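Local coordinates for protein diadenosine tetraphosphatase, putative (Trypanosoma brucei, PDB 2QJC) that probably hydrolyses phosphate esters or anhydrides such as diadenosine tetraphosphate, as a manganese-binding member of the calcineurin-like phosphoesterase family, at residues A[146-149]-A[153-156]. Numbering follows the deposited sequence.
Sequences PQRP and QYED
Gln153 reaches with its amide into the backbone of Arg148 and Pro149. A bend at its second torsion (chi2 -83°) folds the chain so that NE2 faces the carbonyls of Arg148 and Pro149. Gln153 NE2 lies 2.8 Å from Arg148 O. It gives a weak hydrogen bond from Gln153 NE2 to Pro149 O at 3.4 Å, with an angle of 151° at the hydrogen. The methylene joins in, since Gln153 CG is 3.5 Å from Pro149 O, and Arg148 CB lies 3.5 Å from Gln153 NE2. The other end of this buried amide, OE1, accepts from the backbone N of His145; that bond, together with the weak one from NE2, is consistent with the amide being held in this rotation. Segment 146-149 lies in the loop after strand 137-140 of the calcineurin-like phosphoesterase fold, and 153-156 carries that loop into the start of helix 155-160; the side chain of Gln153 is still about 11 Å from that of the manganese ligand His141. Tyr154, the N-cap residue of that helix, brings CD1 and CE1 of its ring obliquely over one face of the Arg148 guanidinium. Tyr154 CE1 sits 3.8 Å above the guanidinium plane, offset toward its rim, and the two planes are 60° apart, which excludes a parallel stack. Arg148 extends from CG to NE and crosses the tyrosine side chain at about a right angle, while its NE forms a salt bridge with Glu157, in the first turn of the helix.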
loop_
_atom_site.group_PDB
_atom_site.type_symbol
_atom_site.label_atom_id
_atom_site.label_comp_id
_atom_site.label_asym_id
_atom_site.label_seq_id
_atom_site.Cartn_x
_atom_site.Cartn_y
_atom_site.Cartn_z
ATOM N N PRO A 146 -3.014 -7.679 -14.866
ATOM C CA PRO A 146 -2.805 -7.047 -16.174
ATOM C C PRO A 146 -3.769 -7.422 -17.294
ATOM O O PRO A 146 -3.645 -6.906 -18.405
ATOM C CB PRO A 146 -1.366 -7.422 -16.508
ATOM C CG PRO A 146 -1.237 -8.784 -15.873
ATOM C CD PRO A 146 -1.893 -8.575 -14.533
ATOM N N GLN A 147 -4.729 -8.300 -17.021
ATOM C CA GLN A 147 -5.674 -8.693 -18.065
ATOM C C GLN A 147 -7.119 -8.369 -17.708
ATOM O O GLN A 147 -8.044 -8.743 -18.433
ATOM C CB GLN A 147 -5.534 -10.192 -18.384
ATOM C CG GLN A 147 -4.121 -10.599 -18.779
ATOM C CD GLN A 147 -4.015 -12.056 -19.211
ATOM O OE1 GLN A 147 -4.567 -12.954 -18.569
ATOM N NE2 GLN A 147 -3.280 -12.299 -20.292
ATOM N N ARG A 148 -7.313 -7.676 -16.591
ATOM C CA ARG A 148 -8.655 -7.291 -16.161
ATOM C C ARG A 148 -8.762 -5.771 -16.085
ATOM O O ARG A 148 -7.785 -5.087 -15.767
ATOM C CB ARG A 148 -8.983 -7.857 -14.775
ATOM C CG ARG A 148 -8.746 -9.350 -14.586
ATOM C CD ARG A 148 -9.162 -9.744 -13.175
ATOM N NE ARG A 148 -8.702 -11.077 -12.792
ATOM C CZ ARG A 148 -9.211 -12.215 -13.255
ATOM N NH1 ARG A 148 -10.208 -12.197 -14.128
ATOM N NH2 ARG A 148 -8.723 -13.374 -12.838
ATOM N N PRO A 149 -9.950 -5.226 -16.399
ATOM C CA PRO A 149 -10.181 -3.782 -16.353
ATOM C C PRO A 149 -10.025 -3.306 -14.910
ATOM O O PRO A 149 -10.386 -4.025 -13.972
ATOM C CB PRO A 149 -11.625 -3.648 -16.848
ATOM C CG PRO A 149 -11.764 -4.795 -17.802
ATOM C CD PRO A 149 -11.090 -5.916 -17.031
ATOM N N GLN A 153 -11.487 -5.577 -11.050
ATOM C CA GLN A 153 -10.426 -6.326 -10.393
ATOM C C GLN A 153 -11.048 -7.053 -9.203
ATOM O O GLN A 153 -12.183 -6.762 -8.819
ATOM C CB GLN A 153 -9.331 -5.370 -9.917
ATOM C CG GLN A 153 -8.603 -4.604 -11.038
ATOM C CD GLN A 153 -7.477 -5.402 -11.685
ATOM O OE1 GLN A 153 -6.689 -6.061 -10.998
ATOM N NE2 GLN A 153 -7.380 -5.323 -13.009
ATOM N N TYR A 154 -10.307 -7.998 -8.628
ATOM C CA TYR A 154 -10.783 -8.776 -7.484
ATOM C C TYR A 154 -9.963 -8.498 -6.226
ATOM O O TYR A 154 -8.738 -8.423 -6.278
ATOM C CB TYR A 154 -10.738 -10.271 -7.820
ATOM C CG TYR A 154 -11.766 -10.694 -8.855
ATOM C CD1 TYR A 154 -11.397 -11.449 -9.971
ATOM C CD2 TYR A 154 -13.108 -10.345 -8.710
ATOM C CE1 TYR A 154 -12.344 -11.845 -10.919
ATOM C CE2 TYR A 154 -14.059 -10.733 -9.645
ATOM C CZ TYR A 154 -13.676 -11.480 -10.746
ATOM O OH TYR A 154 -14.624 -11.851 -11.670
ATOM N N GLU A 155 -10.661 -8.360 -5.103
ATOM C CA GLU A 155 -10.065 -8.063 -3.808
ATOM C C GLU A 155 -8.936 -8.982 -3.346
ATOM O O GLU A 155 -7.884 -8.506 -2.900
ATOM C CB GLU A 155 -11.168 -8.021 -2.745
ATOM C CG GLU A 155 -10.665 -8.049 -1.313
ATOM C CD GLU A 155 -11.745 -7.681 -0.320
ATOM O OE1 GLU A 155 -12.930 -7.979 -0.597
ATOM O OE2 GLU A 155 -11.409 -7.103 0.741
ATOM N N ASP A 156 -9.148 -10.292 -3.439
ATOM C CA ASP A 156 -8.127 -11.243 -3.021
ATOM C C ASP A 156 -6.832 -11.046 -3.817
ATOM O O ASP A 156 -5.736 -11.074 -3.253
ATOM C CB ASP A 156 -8.651 -12.680 -3.172
ATOM C CG ASP A 156 -9.012 -13.038 -4.612
ATOM O OD1 ASP A 156 -9.732 -12.262 -5.270
ATOM O OD2 ASP A 156 -8.581 -14.111 -5.083
#